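Local coordinates for protein N-Acetyltransferase, PseH (Campylobacter jejuni subsp. jejuni PT14, PDB 4XPL) that probably transfers an acetyl group from acetyl coenzyme A to the 4-amino group of a UDP-linked sugar, a step towards the pseudaminic acid that modifies flagellin, at residues 98-101 with 102-106; 125-128 with 129-132; 131-134 with 135-139. The protein carries 8 engineered substitutions. All blocks are in the same frame, centred on the assembly; numbering follows the deposited sequence.

Contact 1: 98-101 with 102-106; sequences VGQI and LMNEI. With ACO (acetyl coenzyme *a), chain B.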
loop_
_atom_site.group_PDB
_atom_site.type_symbol
_atom_site.label_atom_id
_atom_site.label_comp_id
_atom_site.label_asym_id
_atom_site.label_seq_id
_atom_site.Cartn_x
_atom_site.Cartn_y
_atom_site.Cartn_z
ATOM N N VAL A 98 -3.883 2.832 12.825
ATOM C CA VAL A 98 -3.721 3.679 11.637
ATOM C C VAL A 98 -4.188 2.973 10.359
ATOM O O VAL A 98 -4.242 3.585 9.313
ATOM C CB VAL A 98 -2.272 4.188 11.440
ATOM C CG1 VAL A 98 -1.825 5.088 12.637
ATOM C CG2 VAL A 98 -1.310 3.042 11.231
ATOM N N GLY A 99 -4.509 1.688 10.457
ATOM C CA GLY A 99 -5.020 0.940 9.299
ATOM C C GLY A 99 -6.209 1.562 8.598
ATOM O O GLY A 99 -6.231 1.628 7.369
ATOM N N GLN A 100 -7.171 2.059 9.364
ATOM C CA GLN A 100 -8.352 2.708 8.787
ATOM C C GLN A 100 -8.000 3.967 8.003
ATOM O O GLN A 100 -8.549 4.206 6.936
ATOM C CB GLN A 100 -9.418 3.004 9.837
ATOM C CG GLN A 100 -10.735 3.542 9.234
ATOM C CD GLN A 100 -11.352 2.605 8.217
ATOM O OE1 GLN A 100 -11.505 1.409 8.493
ATOM N NE2 GLN A 100 -11.733 3.131 7.041
ATOM N N ILE A 101 -7.051 4.748 8.513
ATOM C CA ILE A 101 -6.574 5.924 7.802
ATOM C C ILE A 101 -5.942 5.536 6.481
ATOM O O ILE A 101 -6.248 6.117 5.432
ATOM C CB ILE A 101 -5.524 6.679 8.628
ATOM C CG1 ILE A 101 -6.187 7.186 9.909
ATOM C CG2 ILE A 101 -4.929 7.801 7.771
ATOM C CD1 ILE A 101 -5.278 7.993 10.865
ATOM N N LEU A 102 -5.072 4.533 6.515
ATOM C CA LEU A 102 -4.459 4.031 5.297
ATOM C C LEU A 102 -5.486 3.503 4.305
ATOM O O LEU A 102 -5.368 3.755 3.098
ATOM C CB LEU A 102 -3.413 2.961 5.592
ATOM C CG LEU A 102 -2.292 3.286 6.580
ATOM C CD1 LEU A 102 -1.329 2.092 6.784
ATOM C CD2 LEU A 102 -1.541 4.564 6.143
ATOM N N MET A 103 -6.492 2.801 4.820
ATOM C CA MET A 103 -7.600 2.278 3.989
ATOM C C MET A 103 -8.423 3.414 3.369
ATOM O O MET A 103 -8.780 3.360 2.183
ATOM C CB MET A 103 -8.523 1.360 4.808
ATOM C CG MET A 103 -7.965 0.002 5.157
ATOM S SD MET A 103 -7.434 -0.958 3.711
ATOM C CE MET A 103 -9.005 -1.090 2.833
ATOM N N ASN A 104 -8.727 4.448 4.145
ATOM C CA ASN A 104 -9.393 5.621 3.575
ATOM C C ASN A 104 -8.601 6.192 2.411
ATOM O O ASN A 104 -9.181 6.544 1.389
ATOM C CB ASN A 104 -9.587 6.763 4.606
ATOM C CG ASN A 104 -10.641 6.445 5.666
ATOM O OD1 ASN A 104 -11.552 5.604 5.462
ATOM N ND2 ASN A 104 -10.507 7.108 6.827
ATOM N N GLU A 105 -7.294 6.363 2.599
ATOM C CA GLU A 105 -6.439 6.887 1.546
ATOM C C GLU A 105 -6.363 5.994 0.314
ATOM O O GLU A 105 -6.355 6.493 -0.817
ATOM C CB GLU A 105 -5.027 7.146 2.065
ATOM C CG GLU A 105 -4.947 8.215 3.120
ATOM C CD GLU A 105 -5.521 9.561 2.666
ATOM O OE1 GLU A 105 -5.123 10.037 1.586
ATOM O OE2 GLU A 105 -6.362 10.113 3.389
ATOM N N ILE A 106 -6.279 4.689 0.531
ATOM C CA ILE A 106 -6.238 3.729 -0.562
ATOM C C ILE A 106 -7.494 3.843 -1.420
ATOM O O ILE A 106 -7.409 3.912 -2.644
ATOM C CB ILE A 106 -6.089 2.262 -0.052
ATOM C CG1 ILE A 106 -4.633 1.993 0.383
ATOM C CG2 ILE A 106 -6.521 1.227 -1.149
ATOM C CD1 ILE A 106 -4.478 0.974 1.451
HETATM N N1A ACO B . -9.716 -11.109 14.545
HETATM C C2A ACO B . -10.491 -10.079 14.143
HETATM N N3A ACO B . -10.114 -8.790 14.281
HETATM C C4A ACO B . -8.918 -8.443 14.836
HETATM C C5A ACO B . -8.015 -9.510 15.290
HETATM C C6A ACO B . -8.497 -10.910 15.112
HETATM N N6A ACO B . -7.749 -11.974 15.504
HETATM N N7A ACO B . -6.923 -8.891 15.792
HETATM C C8A ACO B . -7.106 -7.546 15.670
HETATM N N9A ACO B . -8.300 -7.280 15.093
HETATM C C1B ACO B . -8.898 -5.949 14.759
HETATM C C2B ACO B . -8.603 -4.853 15.776
HETATM O O2B ACO B . -9.434 -4.965 16.935
HETATM C C3B ACO B . -8.907 -3.622 14.950
HETATM O O3B ACO B . -10.314 -3.387 15.009
HETATM P P3B ACO B . -11.021 -1.994 14.592
HETATM O O7A ACO B . -10.700 -1.790 13.114
HETATM O O8A ACO B . -12.484 -2.298 14.825
HETATM O O9A ACO B . -10.444 -0.948 15.524
HETATM C C4B ACO B . -8.455 -3.993 13.537
HETATM O O4B ACO B . -8.431 -5.428 13.498
HETATM C C5B ACO B . -7.083 -3.400 13.195
HETATM O O5B ACO B . -6.129 -3.675 14.233
HETATM P P1A ACO B . -5.005 -2.622 14.736
HETATM O O1A ACO B . -4.142 -3.260 15.790
HETATM O O2A ACO B . -5.649 -1.275 14.990
HETATM O O3A ACO B . -3.963 -2.569 13.512
HETATM P P2A ACO B . -3.800 -1.325 12.531
HETATM O O4A ACO B . -5.161 -0.813 12.136
HETATM O O5A ACO B . -2.839 -0.367 13.205
HETATM O O6A ACO B . -2.971 -1.967 11.303
HETATM C CBP ACO B . -2.435 -3.259 9.412
HETATM C CCP ACO B . -3.490 -2.988 10.456
HETATM C CDP ACO B . -2.186 -1.941 8.621
HETATM C CEP ACO B . -2.931 -4.370 8.478
HETATM C CAP ACO B . -1.171 -3.708 10.164
HETATM O OAP ACO B . -1.450 -4.873 10.978
HETATM C C9P ACO B . -0.031 -4.022 9.248
HETATM O O9P ACO B . 0.633 -3.124 8.727
HETATM N N8P ACO B . 0.234 -5.320 9.074
HETATM C C7P ACO B . 1.376 -5.773 8.287
HETATM C C6P ACO B . 1.183 -5.474 6.793
HETATM C C5P ACO B . -0.047 -6.167 6.240
HETATM O O5P ACO B . -0.370 -7.296 6.624
HETATM N N4P ACO B . -0.725 -5.529 5.286
HETATM C C3P ACO B . -1.772 -6.232 4.525
HETATM C C2P ACO B . -1.146 -7.045 3.369
HETATM S S1P ACO B . -0.477 -5.880 2.204
HETATM C C ACO B . 1.170 -5.846 2.451
HETATM O O ACO B . 1.682 -6.522 3.351
HETATM C CH3 ACO B . 1.984 -4.936 1.564
#

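Contact 2: 125-128 with 129-132; sequences KSNH and KALK. Engineered in segment 125-128: Ser126 (natural residue Asp), His128 (natural residue Arg). With ACO (acetyl coenzyme *a), chain B.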
loop_
_atom_site.group_PDB
_atom_site.type_symbol
_atom_site.label_atom_id
_atom_site.label_comp_id
_atom_site.label_asym_id
_atom_site.label_seq_id
_atom_site.Cartn_x
_atom_site.Cartn_y
_atom_site.Cartn_z
ATOM N N LYS A 125 -4.502 -16.177 4.758
ATOM C CA LYS A 125 -5.689 -16.457 5.560
ATOM C C LYS A 125 -5.508 -16.202 7.051
ATOM O O LYS A 125 -6.486 -15.975 7.751
ATOM C CB LYS A 125 -6.097 -17.930 5.376
ATOM C CG LYS A 125 -6.470 -18.287 3.966
ATOM C CD LYS A 125 -6.921 -19.733 3.857
ATOM C CE LYS A 125 -6.957 -20.104 2.410
ATOM N NZ LYS A 125 -7.464 -21.450 2.182
ATOM N N SER A 126 -4.272 -16.284 7.539
ATOM C CA SER A 126 -3.971 -16.042 8.951
ATOM C C SER A 126 -3.890 -14.545 9.295
ATOM O O SER A 126 -3.720 -14.199 10.460
ATOM C CB SER A 126 -2.639 -16.704 9.322
ATOM O OG SER A 126 -1.596 -16.174 8.516
ATOM N N ASN A 127 -3.991 -13.678 8.290
ATOM C CA ASN A 127 -3.851 -12.230 8.492
ATOM C C ASN A 127 -5.217 -11.645 8.887
ATOM O O ASN A 127 -5.921 -11.017 8.077
ATOM C CB ASN A 127 -3.275 -11.576 7.211
ATOM C CG ASN A 127 -2.764 -10.140 7.442
ATOM O OD1 ASN A 127 -2.963 -9.562 8.502
ATOM N ND2 ASN A 127 -2.092 -9.578 6.432
ATOM N N HIS A 128 -5.584 -11.858 10.144
ATOM C CA HIS A 128 -6.931 -11.539 10.607
ATOM C C HIS A 128 -7.113 -10.051 10.755
ATOM O O HIS A 128 -8.202 -9.526 10.518
ATOM C CB HIS A 128 -7.225 -12.203 11.950
ATOM C CG HIS A 128 -7.025 -13.684 11.947
ATOM N ND1 HIS A 128 -7.595 -14.509 11.001
ATOM C CD2 HIS A 128 -6.329 -14.490 12.786
ATOM C CE1 HIS A 128 -7.249 -15.762 11.251
ATOM N NE2 HIS A 128 -6.483 -15.778 12.329
ATOM N N LYS A 129 -6.050 -9.376 11.164
ATOM C CA LYS A 129 -6.085 -7.935 11.268
ATOM C C LYS A 129 -6.460 -7.348 9.933
ATOM O O LYS A 129 -7.349 -6.514 9.860
ATOM C CB LYS A 129 -4.750 -7.343 11.766
ATOM C CG LYS A 129 -4.658 -7.297 13.274
ATOM C CD LYS A 129 -3.598 -6.339 13.790
ATOM C CE LYS A 129 -2.206 -6.950 13.787
ATOM N NZ LYS A 129 -1.518 -6.621 15.086
ATOM N N ALA A 130 -5.777 -7.774 8.876
ATOM C CA ALA A 130 -6.025 -7.218 7.553
ATOM C C ALA A 130 -7.428 -7.582 7.060
ATOM O O ALA A 130 -8.151 -6.736 6.499
ATOM C CB ALA A 130 -4.958 -7.674 6.559
ATOM N N LEU A 131 -7.814 -8.839 7.241
ATOM C CA LEU A 131 -9.155 -9.263 6.822
ATOM C C LEU A 131 -10.267 -8.458 7.478
ATOM O O LEU A 131 -11.158 -7.990 6.802
ATOM C CB LEU A 131 -9.375 -10.731 7.101
ATOM C CG LEU A 131 -8.609 -11.616 6.136
ATOM C CD1 LEU A 131 -8.516 -13.077 6.729
ATOM C CD2 LEU A 131 -9.299 -11.562 4.771
ATOM N N LYS A 132 -10.205 -8.312 8.788
ATOM C CA LYS A 132 -11.194 -7.538 9.526
ATOM C C LYS A 132 -11.279 -6.095 8.982
ATOM O O LYS A 132 -12.363 -5.530 8.798
ATOM C CB LYS A 132 -10.793 -7.515 10.993
ATOM C CG LYS A 132 -11.775 -6.790 11.946
ATOM C CD LYS A 132 -13.175 -7.362 11.771
ATOM C CE LYS A 132 -14.059 -7.169 12.968
ATOM N NZ LYS A 132 -15.122 -8.239 12.913
HETATM N N1A ACO B . -9.716 -11.109 14.545
HETATM C C2A ACO B . -10.491 -10.079 14.143
HETATM N N3A ACO B . -10.114 -8.790 14.281
HETATM C C4A ACO B . -8.918 -8.443 14.836
HETATM C C5A ACO B . -8.015 -9.510 15.290
HETATM C C6A ACO B . -8.497 -10.910 15.112
HETATM N N6A ACO B . -7.749 -11.974 15.504
HETATM N N7A ACO B . -6.923 -8.891 15.792
HETATM C C8A ACO B . -7.106 -7.546 15.670
HETATM N N9A ACO B . -8.300 -7.280 15.093
HETATM C C1B ACO B . -8.898 -5.949 14.759
HETATM C C2B ACO B . -8.603 -4.853 15.776
HETATM O O2B ACO B . -9.434 -4.965 16.935
HETATM C C3B ACO B . -8.907 -3.622 14.950
HETATM O O3B ACO B . -10.314 -3.387 15.009
HETATM P P3B ACO B . -11.021 -1.994 14.592
HETATM O O7A ACO B . -10.700 -1.790 13.114
HETATM O O8A ACO B . -12.484 -2.298 14.825
HETATM O O9A ACO B . -10.444 -0.948 15.524
HETATM C C4B ACO B . -8.455 -3.993 13.537
HETATM O O4B ACO B . -8.431 -5.428 13.498
HETATM C C5B ACO B . -7.083 -3.400 13.195
HETATM O O5B ACO B . -6.129 -3.675 14.233
HETATM P P1A ACO B . -5.005 -2.622 14.736
HETATM O O1A ACO B . -4.142 -3.260 15.790
HETATM O O2A ACO B . -5.649 -1.275 14.990
HETATM O O3A ACO B . -3.963 -2.569 13.512
HETATM P P2A ACO B . -3.800 -1.325 12.531
HETATM O O4A ACO B . -5.161 -0.813 12.136
HETATM O O5A ACO B . -2.839 -0.367 13.205
HETATM O O6A ACO B . -2.971 -1.967 11.303
HETATM C CBP ACO B . -2.435 -3.259 9.412
HETATM C CCP ACO B . -3.490 -2.988 10.456
HETATM C CDP ACO B . -2.186 -1.941 8.621
HETATM C CEP ACO B . -2.931 -4.370 8.478
HETATM C CAP ACO B . -1.171 -3.708 10.164
HETATM O OAP ACO B . -1.450 -4.873 10.978
HETATM C C9P ACO B . -0.031 -4.022 9.248
HETATM O O9P ACO B . 0.633 -3.124 8.727
HETATM N N8P ACO B . 0.234 -5.320 9.074
HETATM C C7P ACO B . 1.376 -5.773 8.287
HETATM C C6P ACO B . 1.183 -5.474 6.793
HETATM C C5P ACO B . -0.047 -6.167 6.240
HETATM O O5P ACO B . -0.370 -7.296 6.624
HETATM N N4P ACO B . -0.725 -5.529 5.286
HETATM C C3P ACO B . -1.772 -6.232 4.525
HETATM C C2P ACO B . -1.146 -7.045 3.369
HETATM S S1P ACO B . -0.477 -5.880 2.204
HETATM C C ACO B . 1.170 -5.846 2.451
HETATM O O ACO B . 1.682 -6.522 3.351
HETATM C CH3 ACO B . 1.984 -4.936 1.564
#

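Contact 3: 131-134 with 135-139; sequences LKLY and QQNHF. With ACO (acetyl coenzyme *a), chain B.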
loop_
_atom_site.group_PDB
_atom_site.type_symbol
_atom_site.label_atom_id
_atom_site.label_comp_id
_atom_site.label_asym_id
_atom_site.label_seq_id
_atom_site.Cartn_x
_atom_site.Cartn_y
_atom_site.Cartn_z
ATOM N N LEU A 131 -7.814 -8.839 7.241
ATOM C CA LEU A 131 -9.155 -9.263 6.822
ATOM C C LEU A 131 -10.267 -8.458 7.478
ATOM O O LEU A 131 -11.158 -7.990 6.802
ATOM C CB LEU A 131 -9.375 -10.731 7.101
ATOM C CG LEU A 131 -8.609 -11.616 6.136
ATOM C CD1 LEU A 131 -8.516 -13.077 6.729
ATOM C CD2 LEU A 131 -9.299 -11.562 4.771
ATOM N N LYS A 132 -10.205 -8.312 8.788
ATOM C CA LYS A 132 -11.194 -7.538 9.526
ATOM C C LYS A 132 -11.279 -6.095 8.982
ATOM O O LYS A 132 -12.363 -5.530 8.798
ATOM C CB LYS A 132 -10.793 -7.515 10.993
ATOM C CG LYS A 132 -11.775 -6.790 11.946
ATOM C CD LYS A 132 -13.175 -7.362 11.771
ATOM C CE LYS A 132 -14.059 -7.169 12.968
ATOM N NZ LYS A 132 -15.122 -8.239 12.913
ATOM N N LEU A 133 -10.118 -5.519 8.702
ATOM C CA LEU A 133 -10.045 -4.147 8.226
ATOM C C LEU A 133 -10.717 -4.032 6.870
ATOM O O LEU A 133 -11.470 -3.099 6.627
ATOM C CB LEU A 133 -8.578 -3.738 8.121
ATOM C CG LEU A 133 -8.290 -2.274 8.028
ATOM C CD1 LEU A 133 -8.904 -1.543 9.229
ATOM C CD2 LEU A 133 -6.770 -2.099 7.929
ATOM N N TYR A 134 -10.445 -4.997 5.992
ATOM C CA TYR A 134 -11.041 -5.027 4.649
ATOM C C TYR A 134 -12.555 -5.223 4.727
ATOM O O TYR A 134 -13.316 -4.542 4.030
ATOM C CB TYR A 134 -10.399 -6.139 3.793
ATOM C CG TYR A 134 -8.910 -5.939 3.511
ATOM C CD1 TYR A 134 -8.245 -4.769 3.892
ATOM C CD2 TYR A 134 -8.163 -6.927 2.872
ATOM C CE1 TYR A 134 -6.896 -4.600 3.660
ATOM C CE2 TYR A 134 -6.777 -6.734 2.610
ATOM C CZ TYR A 134 -6.172 -5.575 3.002
ATOM O OH TYR A 134 -4.818 -5.378 2.774
ATOM N N GLN A 135 -12.995 -6.139 5.582
ATOM C CA GLN A 135 -14.423 -6.395 5.774
ATOM C C GLN A 135 -15.103 -5.141 6.304
ATOM O O GLN A 135 -16.223 -4.815 5.899
ATOM C CB GLN A 135 -14.647 -7.561 6.755
ATOM C CG GLN A 135 -16.082 -7.739 7.225
ATOM C CD GLN A 135 -16.258 -7.458 8.703
ATOM O OE1 GLN A 135 -16.004 -8.344 9.544
ATOM N NE2 GLN A 135 -16.716 -6.244 9.040
ATOM N N GLN A 136 -14.439 -4.439 7.219
ATOM C CA GLN A 136 -15.014 -3.207 7.774
ATOM C C GLN A 136 -15.173 -2.112 6.717
ATOM O O GLN A 136 -15.984 -1.215 6.876
ATOM C CB GLN A 136 -14.170 -2.683 8.939
ATOM C CG GLN A 136 -14.327 -3.512 10.204
ATOM C CD GLN A 136 -13.410 -3.090 11.329
ATOM O OE1 GLN A 136 -13.666 -3.415 12.488
ATOM N NE2 GLN A 136 -12.341 -2.381 11.007
ATOM N N ASN A 137 -14.386 -2.174 5.652
ATOM C CA ASN A 137 -14.484 -1.209 4.552
ATOM C C ASN A 137 -15.243 -1.779 3.315
ATOM O O ASN A 137 -15.095 -1.291 2.177
ATOM C CB ASN A 137 -13.085 -0.715 4.178
ATOM C CG ASN A 137 -12.509 0.221 5.214
ATOM O OD1 ASN A 137 -12.759 1.418 5.164
ATOM N ND2 ASN A 137 -11.810 -0.329 6.216
ATOM N N HIS A 138 -16.096 -2.760 3.597
ATOM C CA HIS A 138 -17.075 -3.371 2.658
ATOM C C HIS A 138 -16.480 -4.236 1.561
ATOM O O HIS A 138 -17.155 -4.542 0.570
ATOM C CB HIS A 138 -18.053 -2.339 2.086
ATOM C CG HIS A 138 -18.576 -1.386 3.106
ATOM N ND1 HIS A 138 -18.983 -1.794 4.359
ATOM C CD2 HIS A 138 -18.800 -0.053 3.050
ATOM C CE1 HIS A 138 -19.409 -0.743 5.039
ATOM N NE2 HIS A 138 -19.313 0.324 4.267
ATOM N N PHE A 139 -15.237 -4.680 1.760
ATOM C CA PHE A 139 -14.655 -5.691 0.902
ATOM C C PHE A 139 -15.371 -7.029 1.051
ATOM O O PHE A 139 -15.918 -7.368 2.099
ATOM C CB PHE A 139 -13.144 -5.848 1.164
ATOM C CG PHE A 139 -12.312 -4.751 0.565
ATOM C CD1 PHE A 139 -12.210 -3.511 1.197
ATOM C CD2 PHE A 139 -11.690 -4.923 -0.663
ATOM C CE1 PHE A 139 -11.483 -2.499 0.645
ATOM C CE2 PHE A 139 -10.961 -3.910 -1.209
ATOM C CZ PHE A 139 -10.844 -2.697 -0.550
HETATM N N1A ACO B . -9.716 -11.109 14.545
HETATM C C2A ACO B . -10.491 -10.079 14.143
HETATM N N3A ACO B . -10.114 -8.790 14.281
HETATM C C4A ACO B . -8.918 -8.443 14.836
HETATM C C5A ACO B . -8.015 -9.510 15.290
HETATM C C6A ACO B . -8.497 -10.910 15.112
HETATM N N6A ACO B . -7.749 -11.974 15.504
HETATM N N7A ACO B . -6.923 -8.891 15.792
HETATM C C8A ACO B . -7.106 -7.546 15.670
HETATM N N9A ACO B . -8.300 -7.280 15.093
HETATM C C1B ACO B . -8.898 -5.949 14.759
HETATM C C2B ACO B . -8.603 -4.853 15.776
HETATM O O2B ACO B . -9.434 -4.965 16.935
HETATM C C3B ACO B . -8.907 -3.622 14.950
HETATM O O3B ACO B . -10.314 -3.387 15.009
HETATM P P3B ACO B . -11.021 -1.994 14.592
HETATM O O7A ACO B . -10.700 -1.790 13.114
HETATM O O8A ACO B . -12.484 -2.298 14.825
HETATM O O9A ACO B . -10.444 -0.948 15.524
HETATM C C4B ACO B . -8.455 -3.993 13.537
HETATM O O4B ACO B . -8.431 -5.428 13.498
HETATM C C5B ACO B . -7.083 -3.400 13.195
HETATM O O5B ACO B . -6.129 -3.675 14.233
HETATM P P1A ACO B . -5.005 -2.622 14.736
HETATM O O1A ACO B . -4.142 -3.260 15.790
HETATM O O2A ACO B . -5.649 -1.275 14.990
HETATM O O3A ACO B . -3.963 -2.569 13.512
HETATM P P2A ACO B . -3.800 -1.325 12.531
HETATM O O4A ACO B . -5.161 -0.813 12.136
HETATM O O5A ACO B . -2.839 -0.367 13.205
HETATM O O6A ACO B . -2.971 -1.967 11.303
HETATM C CBP ACO B . -2.435 -3.259 9.412
HETATM C CCP ACO B . -3.490 -2.988 10.456
HETATM C CDP ACO B . -2.186 -1.941 8.621
HETATM C CEP ACO B . -2.931 -4.370 8.478
HETATM C CAP ACO B . -1.171 -3.708 10.164
HETATM O OAP ACO B . -1.450 -4.873 10.978
HETATM C C9P ACO B . -0.031 -4.022 9.248
HETATM O O9P ACO B . 0.633 -3.124 8.727
HETATM N N8P ACO B . 0.234 -5.320 9.074
HETATM C C7P ACO B . 1.376 -5.773 8.287
HETATM C C6P ACO B . 1.183 -5.474 6.793
HETATM C C5P ACO B . -0.047 -6.167 6.240
HETATM O O5P ACO B . -0.370 -7.296 6.624
HETATM N N4P ACO B . -0.725 -5.529 5.286
HETATM C C3P ACO B . -1.772 -6.232 4.525
HETATM C C2P ACO B . -1.146 -7.045 3.369
HETATM S S1P ACO B . -0.477 -5.880 2.204
HETATM C C ACO B . 1.170 -5.846 2.451
HETATM O O ACO B . 1.682 -6.522 3.351
HETATM C CH3 ACO B . 1.984 -4.936 1.564
#

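Contact 1: 98-101 with 102-106
Gln100 NE2 serves two amide oxygens. It donates to Asn104 OD1, one helical turn on, at 2.9 Å. Its second partner is Asn137 OD1, in the turn that closes helix 128-136. Asn104 OD1 lies almost in the amide plane of Gln100. NE2, however, stands well above the carbonyl plane of Asn104, not on a lone pair. The two amide planes are turned 57° against each other, and the side chains slant across one another. Gln100 gets there by starting with CG anti to the backbone N (chi1 -174°) and then folding at chi2 (58°), which turns NE2 along the helix. Two acceptors on one NH2 group should fix the rotation of this amide.

The backbone beneath is the first turn of helix 99-114. Leu102 N donates to Val98 O at 3.1 Å. Met103 N reaches Gly99 O at 2.8 Å, and Asn104 N reaches Gln100 O at 2.8 Å. Met103 CG also rests on Gly99 O at 3.2 Å. The other end of this turn faces acetyl coenzyme A. Val98 N makes a weak bond to ACO O5A at 3.4 Å, and Gly99 N makes another to ACO O4A at 3.1 Å. Both oxygens belong to one phosphate of the pyrophosphate. This is the pyrophosphate-binding turn of the GNAT fold, where backbone N-H groups and the positive end of a helix dipole probably favour the anion. Gly99 lets the phosphate come close to the main chain.

The helix joins strands 84-91 and 118-124 in a beta-alpha-beta unit. Leu102 packs on Leu89 and Ile75 of the sheet, Ile101 meets Ile72 and Ile8, and Met103 turns to Leu133 and Tyr134 of helix 128-136.

Contact 2: 125-128 with 129-132
This is a local helix-capping contact on the protein surface, where the chain leaves strand 118-124 and enters helix 128-136 beside acetyl coenzyme A. Asn127 is the N-cap residue and the centre of an inverse gamma turn. Its amide works in two directions. OD1 accepts a weak capping bond from Ala130 N at 3.4 Å. ND2 donates to the pantetheine carbonyl, ACO O5P, at 2.9 Å and a fairly straight 156°. CG stands anti to the backbone N (chi1 -165°), which carries the amide over the first turn. There Ala130 CB packs against it, 3.4 Å from Asn127 CG. The cap and the Ala130 contact probably help to hold the amide in place for the cofactor.

The main chain follows with Leu131 N to Asn127 O at 3.0 Å and Lys132 N to His128 O at 2.9 Å. Leu131 lays its CG and CD1 along Asn127 O, and its side chain also touches Tyr149. His128, Lys129 and Lys132 line the adenine of the cofactor. Lys129 CG lies 3.4 Å from ACO C8A, and Lys132 CG lies 3.5 Å from ACO N3A. His128, an engineered residue, brings CB to 3.6 Å from ACO N6A, while Ser126 O, also of an engineered residue, sits over its ring. An asparagine here that binds the pantetheine arm is found in many GNAT acetyltransferases and forms part of the coenzyme A site.

Contact 3: 131-134 with 135-139
The rings of Tyr134 and Phe139 meet obliquely, with centroids 5.6 Å apart and planes at 43°. Their closest side-chain atoms are Tyr134 CB and Phe139 CB, at 3.8 Å. Tyr134 O lies at the edge of the Phe139 ring, near its plane. Phe87 touches both rings, edge-to-face in the case of Tyr134. Tyr134 points its OH towards the cofactor arm, 3.6 Å from ACO C3P.

The chain turns back here in a Schellman motif that ends helix 128-136. Phe139 N donates to Tyr134 O at 3.0 Å, and His138 N donates to Gln135 O. His138 takes the positive phi (71°) this needs. The bend brings Phe139 back against the last turn, over strands 118-124 and 148-154.

Asn137 reaches back along the same turn. Its ND2 donates to Leu133 O at 2.8 Å, and that oxygen lies nearly in its amide plane, while OD1 turns to Gln100. Leu133 O also takes a weak bond from Asn137 N.

Lys132 and Gln135 lie side by side and point the same way, ending in a weak bond from NZ to OE1 at 3.5 Å. Gln136 slants across Lys132 instead. Its chain runs extended beyond CG (chi2 175°), which carries NE2 out to the 3'-phosphate, where it donates to ACO O7A at 2.7 Å.

All three contacts are local turns inside the GNAT domain, and all touch acetyl coenzyme A. Along the chain contact 1 comes first, at the start of helix 99-114. Strand 118-124 follows, and then contacts 2 and 3 cover helix 128-136 from its start to its end, sharing Leu131 and Lys132. Their centres lie about 9 Å apart. Contact 1 is about 15 Å from contact 2, centre to centre, and about 11 Å from contact 3. Of the other two it touches contact 3, through the amides of Gln100 and Asn137 and through Met103 packed on Leu133, Tyr134 and Phe139. The two helices thus present separate groups to the pyrophosphate, pantetheine, adenine and 3'-phosphate of one cofactor.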